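Local structure of alcohol oxidase (Myceliophthora thermophila, 6F74) at residues N131-T134 and R135-T139; W174-S177 and F178-G181; H490-W493 and R494-F498. The protein is a VAO-type flavoprotein, probably an alcohol oxidase, that binds FAD and probably uses it to oxidise its substrate with molecular oxygen. All blocks are in the same frame, centred on the assembly; numbering follows the deposited sequence.

Contact 1 (N131-T134 and R135-T139); sequences NAST and REDIT. With NAG (2-acetamido-2-deoxy-beta-D-glucopyranose), chain J.
Thr-134 and Asp-137 cap the start of a helix reciprocally, their side chains crossing at about a right angle. With chi1 at 67°, the threonine hydroxyl lies between its own backbone N and carbonyl carbon and points into the first turn. There Thr-134 OG1 accepts from Asp-137 N at 3.0 Å, nearly straight (175°), and weakly from Glu-136 N. Asp-137 answers with OD2, which takes Thr-134 N at 3.2 Å from above the carboxylate plane. This is a capping box, and it suits both residue types: a short hydroxyl can turn back to N-H groups that have no carbonyl in a preceding turn, and a carboxylate three residues on should be favoured by the helix dipole. The same OD2 offers its anti lone pair to Ser-133 N at 2.8 Å and also forms a salt bridge with Lys-56, so this buried oxygen is gripped from several directions and the carboxylate's rotation is fixed. Ser-133 OG lies 3.1 Å from O6 of the N-acetylglucosamine, whose C1 is joined to Asn-131 ND2. Asn-Ala-Ser is thus an occupied N-glycosylation sequon running straight into a helix cap. Next to the carboxylate, Ala-132 CB fits against Asp-137 CB (3.7 Å) and Ile-138 CG1, small enough to let loop and helix meet closely. Strand 128-131 leads into the turn; the helix 135-147 that follows lays Ile-138 on Leu-173 of strand 171-174, Ile-296 and Leu-298 of strand 296-306, and Met-266 of strand 260-266.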
loop_
_atom_site.group_PDB
_atom_site.type_symbol
_atom_site.label_atom_id
_atom_site.label_comp_id
_atom_site.label_asym_id
_atom_site.label_seq_id
_atom_site.Cartn_x
_atom_site.Cartn_y
_atom_site.Cartn_z
ATOM N N ASN A 131 3.166 -20.146 10.946
ATOM C CA ASN A 131 4.427 -19.454 10.755
ATOM C C ASN A 131 5.244 -20.263 9.733
ATOM O O ASN A 131 6.061 -21.106 10.105
ATOM C CB ASN A 131 5.166 -19.302 12.105
ATOM C CG ASN A 131 6.539 -18.696 11.964
ATOM O OD1 ASN A 131 6.855 -18.124 10.936
ATOM N ND2 ASN A 131 7.362 -18.829 13.009
ATOM N N ALA A 132 4.968 -20.019 8.448
ATOM C CA ALA A 132 5.503 -20.836 7.359
ATOM C C ALA A 132 6.876 -20.346 6.963
ATOM O O ALA A 132 7.023 -19.175 6.620
ATOM C CB ALA A 132 4.572 -20.778 6.155
ATOM N N SER A 133 7.870 -21.220 7.036
ATOM C CA SER A 133 9.257 -20.903 6.617
ATOM C C SER A 133 9.832 -21.810 5.518
ATOM O O SER A 133 10.943 -21.592 5.090
ATOM C CB SER A 133 10.200 -20.891 7.848
ATOM O OG SER A 133 10.131 -22.124 8.541
ATOM N N THR A 134 9.078 -22.808 5.057
ATOM C CA THR A 134 9.491 -23.687 3.960
ATOM C C THR A 134 8.329 -23.818 2.995
ATOM O O THR A 134 7.195 -23.530 3.352
ATOM C CB THR A 134 9.843 -25.093 4.455
ATOM O OG1 THR A 134 8.663 -25.768 4.956
ATOM C CG2 THR A 134 10.930 -25.057 5.521
ATOM N N ARG A 135 8.606 -24.276 1.789
ATOM C CA ARG A 135 7.554 -24.631 0.834
ATOM C C ARG A 135 6.624 -25.740 1.350
ATOM O O ARG A 135 5.456 -25.769 0.982
ATOM C CB ARG A 135 8.155 -25.100 -0.492
ATOM C CG ARG A 135 8.789 -23.993 -1.290
ATOM C CD ARG A 135 9.354 -24.497 -2.612
ATOM N NE ARG A 135 9.847 -23.360 -3.398
ATOM C CZ ARG A 135 10.059 -23.327 -4.721
ATOM N NH1 ARG A 135 9.866 -24.403 -5.474
ATOM N NH2 ARG A 135 10.478 -22.197 -5.276
ATOM N N GLU A 136 7.147 -26.626 2.199
ATOM C CA GLU A 136 6.379 -27.741 2.715
ATOM C C GLU A 136 5.310 -27.153 3.665
ATOM O O GLU A 136 4.151 -27.498 3.576
ATOM C CB GLU A 136 7.263 -28.761 3.421
ATOM C CG GLU A 136 8.183 -29.573 2.484
ATOM C CD GLU A 136 9.264 -28.733 1.826
ATOM O OE1 GLU A 136 9.865 -27.857 2.445
ATOM O OE2 GLU A 136 9.521 -28.892 0.629
ATOM N N ASP A 137 5.721 -26.241 4.542
ATOM C CA ASP A 137 4.789 -25.495 5.396
ATOM C C ASP A 137 3.631 -24.916 4.598
ATOM O O ASP A 137 2.469 -25.050 4.979
ATOM C CB ASP A 137 5.478 -24.326 6.107
ATOM C CG ASP A 137 6.522 -24.780 7.122
ATOM O OD1 ASP A 137 6.517 -25.941 7.525
ATOM O OD2 ASP A 137 7.353 -23.937 7.537
ATOM N N ILE A 138 3.971 -24.298 3.475
ATOM C CA ILE A 138 3.003 -23.591 2.657
ATOM C C ILE A 138 2.063 -24.605 1.999
ATOM O O ILE A 138 0.831 -24.399 1.989
ATOM C CB ILE A 138 3.666 -22.753 1.549
ATOM C CG1 ILE A 138 4.591 -21.686 2.133
ATOM C CG2 ILE A 138 2.609 -22.083 0.658
ATOM C CD1 ILE A 138 5.291 -20.856 1.083
ATOM N N THR A 139 2.644 -25.655 1.414
ATOM C CA THR A 139 1.861 -26.719 0.793
ATOM C C THR A 139 0.859 -27.311 1.816
ATOM O O THR A 139 -0.318 -27.485 1.496
ATOM C CB THR A 139 2.762 -27.840 0.222
ATOM O OG1 THR A 139 3.498 -27.339 -0.900
ATOM C CG2 THR A 139 1.952 -29.060 -0.251
HETATM C C1 NAG J . 8.719 -18.378 13.133
HETATM C C2 NAG J . 9.116 -18.027 14.554
HETATM C C3 NAG J . 10.547 -17.504 14.540
HETATM C C4 NAG J . 11.508 -18.590 14.080
HETATM C C5 NAG J . 11.075 -19.008 12.687
HETATM C C6 NAG J . 11.908 -20.222 12.257
HETATM C C7 NAG J . 7.273 -17.170 15.939
HETATM C C8 NAG J . 6.538 -15.925 16.342
HETATM N N2 NAG J . 8.270 -16.969 15.080
HETATM O O3 NAG J . 10.902 -17.000 15.826
HETATM O O4 NAG J . 12.881 -18.100 14.096
HETATM O O5 NAG J . 9.665 -19.346 12.625
HETATM O O6 NAG J . 11.421 -20.703 11.001
HETATM O O7 NAG J . 6.962 -18.272 16.360
#

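Contact 2 (W174-S177 and F178-G181); sequences WLHS and FRNG
Arg-179 folds back over the imidazole of His-176, placing NH1 3.6 Å above the ring plane and over its centre. The guanidinium does not lie flat on the ring: the two planes are 73° apart, and it is an amino corner that meets the face. Both conformations contribute. The histidine ring is swung clear of its backbone N (chi1 -176°), while the arginine bends at chi3, bringing its end back across the carbonyl of His-176. Its long, flexible chain suits this return, and NH2 continues weakly to Gln-211 and Asp-214. Toward the N terminus, His-176 CB rests 3.2 Å above the Trp-174 ring plane, near its rim. The backbone is held by a type I turn from Leu-175 to Phe-178, closed by Phe-178 N donating to Leu-175 O (2.9 Å, 161°). Leu-175 CD2 and Phe-178 CB come together at 4.4 Å, and both residues are buried. Farther along, Asn-180 OD1 lies 3.4 Å above the rim of the Phe-178 ring. Asn-180 and Gly-181 together stand opposite Asp-207, a classic beta bulge; glycine suits it because its backbone angles would press a CB against the preceding carbonyl O. The turn leads from strand 171-174 into strand 179-185, which pairs with strand 203-208; Leu-175 touches the FAD and packs on Ile-296 of strand 296-306, and Phe-178 reaches Leu-298 of the same strand.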
loop_
_atom_site.group_PDB
_atom_site.type_symbol
_atom_site.label_atom_id
_atom_site.label_comp_id
_atom_site.label_asym_id
_atom_site.label_seq_id
_atom_site.Cartn_x
_atom_site.Cartn_y
_atom_site.Cartn_z
ATOM N N TRP A 174 1.024 -17.215 7.097
ATOM C CA TRP A 174 1.963 -16.120 7.431
ATOM C C TRP A 174 3.345 -16.391 6.819
ATOM O O TRP A 174 4.028 -17.347 7.183
ATOM C CB TRP A 174 2.056 -16.005 8.946
ATOM C CG TRP A 174 2.742 -14.784 9.473
ATOM C CD1 TRP A 174 2.776 -13.526 8.905
ATOM C CD2 TRP A 174 3.469 -14.689 10.691
ATOM N NE1 TRP A 174 3.498 -12.669 9.707
ATOM C CE2 TRP A 174 3.929 -13.356 10.811
ATOM C CE3 TRP A 174 3.764 -15.595 11.707
ATOM C CZ2 TRP A 174 4.668 -12.910 11.914
ATOM C CZ3 TRP A 174 4.511 -15.158 12.806
ATOM C CH2 TRP A 174 4.955 -13.821 12.890
ATOM N N LEU A 175 3.749 -15.538 5.877
ATOM C CA LEU A 175 4.964 -15.750 5.089
ATOM C C LEU A 175 6.181 -14.999 5.595
ATOM O O LEU A 175 7.237 -15.047 4.974
ATOM C CB LEU A 175 4.671 -15.405 3.636
ATOM C CG LEU A 175 3.594 -16.310 3.009
ATOM C CD1 LEU A 175 3.218 -15.760 1.638
ATOM C CD2 LEU A 175 4.051 -17.762 2.900
ATOM N N HIS A 176 6.066 -14.350 6.746
ATOM C CA HIS A 176 7.105 -13.420 7.236
ATOM C C HIS A 176 8.472 -14.089 7.441
ATOM O O HIS A 176 9.493 -13.461 7.260
ATOM C CB HIS A 176 6.600 -12.734 8.496
ATOM C CG HIS A 176 7.522 -11.702 9.052
ATOM N ND1 HIS A 176 8.085 -11.812 10.299
ATOM C CD2 HIS A 176 7.941 -10.520 8.550
ATOM C CE1 HIS A 176 8.838 -10.755 10.531
ATOM N NE2 HIS A 176 8.737 -9.940 9.504
ATOM N N SER A 177 8.504 -15.373 7.791
ATOM C CA SER A 177 9.785 -16.122 7.887
ATOM C C SER A 177 10.089 -17.032 6.695
ATOM O O SER A 177 10.923 -17.935 6.806
ATOM C CB SER A 177 9.822 -16.955 9.169
ATOM O OG SER A 177 9.494 -16.167 10.289
ATOM N N PHE A 178 9.431 -16.818 5.559
ATOM C CA PHE A 178 9.677 -17.605 4.361
ATOM C C PHE A 178 10.704 -16.841 3.568
ATOM O O PHE A 178 10.361 -15.999 2.736
ATOM C CB PHE A 178 8.376 -17.839 3.581
ATOM C CG PHE A 178 8.563 -18.626 2.317
ATOM C CD1 PHE A 178 8.934 -19.964 2.356
ATOM C CD2 PHE A 178 8.382 -18.020 1.077
ATOM C CE1 PHE A 178 9.116 -20.685 1.188
ATOM C CE2 PHE A 178 8.532 -18.757 -0.100
ATOM C CZ PHE A 178 8.916 -20.089 -0.038
ATOM N N ARG A 179 11.979 -17.126 3.845
ATOM C CA ARG A 179 13.076 -16.275 3.415
ATOM C C ARG A 179 14.252 -17.128 2.927
ATOM O O ARG A 179 15.024 -17.617 3.747
ATOM C CB ARG A 179 13.499 -15.405 4.586
ATOM C CG ARG A 179 12.437 -14.350 4.941
ATOM C CD ARG A 179 12.894 -13.411 6.046
ATOM N NE ARG A 179 12.276 -12.101 5.854
ATOM C CZ ARG A 179 11.545 -11.453 6.760
ATOM N NH1 ARG A 179 11.392 -11.946 8.022
ATOM N NH2 ARG A 179 10.953 -10.307 6.416
ATOM N N ASN A 180 14.381 -17.294 1.601
ATOM C CA ASN A 180 15.385 -18.208 1.020
ATOM C C ASN A 180 16.459 -17.479 0.200
ATOM O O ASN A 180 17.049 -18.050 -0.723
ATOM C CB ASN A 180 14.685 -19.271 0.180
ATOM C CG ASN A 180 13.541 -19.927 0.931
ATOM O OD1 ASN A 180 12.421 -19.895 0.496
ATOM N ND2 ASN A 180 13.844 -20.559 2.065
ATOM N N GLY A 181 16.718 -16.225 0.575
ATOM C CA GLY A 181 17.824 -15.435 0.042
ATOM C C GLY A 181 17.381 -14.308 -0.869
ATOM O O GLY A 181 16.359 -14.403 -1.562
#

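Contact 3 (H490-W493 and R494-F498)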
loop_
_atom_site.group_PDB
_atom_site.type_symbol
_atom_site.label_atom_id
_atom_site.label_comp_id
_atom_site.label_asym_id
_atom_site.label_seq_id
_atom_site.Cartn_x
_atom_site.Cartn_y
_atom_site.Cartn_z
ATOM N N HIS A 490 -3.307 -0.606 -14.459
ATOM C CA HIS A 490 -4.417 0.302 -14.807
ATOM C C HIS A 490 -3.960 1.308 -15.875
ATOM O O HIS A 490 -2.955 1.997 -15.676
ATOM C CB HIS A 490 -4.869 1.040 -13.553
ATOM C CG HIS A 490 -6.233 1.655 -13.648
ATOM N ND1 HIS A 490 -6.611 2.494 -14.680
ATOM C CD2 HIS A 490 -7.271 1.616 -12.787
ATOM C CE1 HIS A 490 -7.859 2.889 -14.475
ATOM N NE2 HIS A 490 -8.273 2.388 -13.320
ATOM N N PRO A 491 -4.654 1.354 -17.039
ATOM C CA PRO A 491 -4.332 2.325 -18.096
ATOM C C PRO A 491 -4.081 3.783 -17.632
ATOM O O PRO A 491 -3.164 4.450 -18.141
ATOM C CB PRO A 491 -5.565 2.274 -18.982
ATOM C CG PRO A 491 -6.073 0.885 -18.838
ATOM C CD PRO A 491 -5.770 0.482 -17.436
ATOM N N ALA A 492 -4.892 4.265 -16.693
ATOM C CA ALA A 492 -4.758 5.632 -16.195
ATOM C C ALA A 492 -3.349 5.986 -15.699
ATOM O O ALA A 492 -2.939 7.128 -15.788
ATOM C CB ALA A 492 -5.784 5.899 -15.109
ATOM N N TRP A 493 -2.594 5.000 -15.209
ATOM C CA TRP A 493 -1.185 5.248 -14.835
ATOM C C TRP A 493 -0.363 5.800 -15.991
ATOM O O TRP A 493 0.574 6.569 -15.773
ATOM C CB TRP A 493 -0.495 3.970 -14.371
ATOM C CG TRP A 493 -0.825 3.581 -12.988
ATOM C CD1 TRP A 493 -1.524 2.482 -12.606
ATOM C CD2 TRP A 493 -0.433 4.259 -11.801
ATOM N NE1 TRP A 493 -1.591 2.429 -11.239
ATOM C CE2 TRP A 493 -0.954 3.527 -10.723
ATOM C CE3 TRP A 493 0.289 5.427 -11.542
ATOM C CZ2 TRP A 493 -0.754 3.911 -9.385
ATOM C CZ3 TRP A 493 0.483 5.808 -10.210
ATOM C CH2 TRP A 493 -0.043 5.050 -9.155
ATOM N N ARG A 494 -0.728 5.407 -17.211
ATOM C CA ARG A 494 0.013 5.792 -18.374
ATOM C C ARG A 494 -0.254 7.241 -18.809
ATOM O O ARG A 494 0.467 7.735 -19.660
ATOM C CB ARG A 494 -0.253 4.832 -19.554
ATOM C CG ARG A 494 -0.138 3.332 -19.226
ATOM C CD ARG A 494 1.167 3.023 -18.518
ATOM N NE ARG A 494 1.380 1.592 -18.384
ATOM C CZ ARG A 494 2.365 1.019 -17.680
ATOM N NH1 ARG A 494 3.276 1.741 -17.047
ATOM N NH2 ARG A 494 2.437 -0.310 -17.613
ATOM N N VAL A 495 -1.292 7.887 -18.263
ATOM C CA VAL A 495 -1.600 9.302 -18.561
ATOM C C VAL A 495 -1.561 10.232 -17.355
ATOM O O VAL A 495 -1.601 11.439 -17.536
ATOM C CB VAL A 495 -2.957 9.461 -19.326
ATOM C CG1 VAL A 495 -2.921 8.729 -20.662
ATOM C CG2 VAL A 495 -4.161 8.993 -18.520
ATOM N N SER A 496 -1.444 9.686 -16.143
ATOM C CA SER A 496 -1.551 10.480 -14.921
ATOM C C SER A 496 -0.200 10.575 -14.225
ATOM O O SER A 496 0.335 9.554 -13.786
ATOM C CB SER A 496 -2.594 9.858 -13.996
ATOM O OG SER A 496 -3.788 9.599 -14.731
ATOM N N PRO A 497 0.375 11.783 -14.134
ATOM C CA PRO A 497 1.717 11.869 -13.557
ATOM C C PRO A 497 1.734 11.817 -12.042
ATOM O O PRO A 497 2.783 11.523 -11.466
ATOM C CB PRO A 497 2.257 13.208 -14.068
ATOM C CG PRO A 497 1.079 13.990 -14.517
ATOM C CD PRO A 497 -0.075 13.062 -14.699
ATOM N N PHE A 498 0.593 12.084 -11.408
ATOM C CA PHE A 498 0.500 12.052 -9.969
ATOM C C PHE A 498 -0.847 11.556 -9.469
ATOM O O PHE A 498 -1.801 11.433 -10.221
ATOM C CB PHE A 498 0.835 13.425 -9.374
ATOM C CG PHE A 498 -0.202 14.492 -9.602
ATOM C CD1 PHE A 498 -0.144 15.306 -10.732
ATOM C CD2 PHE A 498 -1.184 14.751 -8.654
ATOM C CE1 PHE A 498 -1.079 16.302 -10.930
ATOM C CE2 PHE A 498 -2.109 15.764 -8.845
ATOM C CZ PHE A 498 -2.065 16.537 -9.982
#
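The carbonyl oxygen of Ala-492 accepts from both Ser-496 and Val-495. Ser-496 OG donates to Ala-492 O at 2.8 Å, and Val-495 N does so at 3.1 Å, the two arriving from opposite faces of the carbonyl plane; Ser-496 N adds a weak third bond. With its OG beside its own backbone N (chi1 -49°), the serine can use hydroxyl and N-H on one acceptor, which suits a small polar residue buried where the chain stops coiling. One step earlier, Arg-494 N donates to Pro-491 O at 2.8 Å. Before that, Trp-493 N bonds to His-490 O, and the imidazole of His-490 takes Ala-492 N on ND1 (3.2 Å, 19° out of the ring plane). The backbone thus makes three consecutive overlapping turns, each closed by an i to i+3 bond, from the carbonyls of His-490, Pro-491 and Ala-492. Proline fits their opening, since its missing N-H costs nothing there. At Trp-493 the segment approaches the FAD site: that side chain lies about 4 Å from the side chain of Tyr-540 and about 5 Å from that of His-246, both FAD-binding. Arg-494 bends at chi2 (-51°), its CB and CG passing close to Pro-491 O, before NH2 forms a salt bridge with Asp-258 and NH1 a hydrogen bond to Val-478 O. Val-495 CG2 packs 3.5 Å from Ala-492 O. Ala-492, Trp-493 and Ser-496 lean on Leu-439 of strand 435-440.

Along the chain the three contacts come in series, and none nests in or crosses another. Contact 1 turns strand 128-131 into helix 135-147; contact 2 then turns strand 171-174 into strand 179-185, moving from the mixed sheet to the six-stranded one. These two touch: Ala-132 N probably bonds to Trp-174 O (3.1 Å), and Ser-177 OG makes a weak hydrogen bond to Asn-131 OD1 beside the sugar. Together they tie the helix start to both sheets within the FAD-binding region. Contact 3, on the opposite side of the chain's centre, leads from the loop after helix 477-480 into strand 498-503 of the seven-stranded sheet, its nearest atoms about 23 Å from those of contact 2.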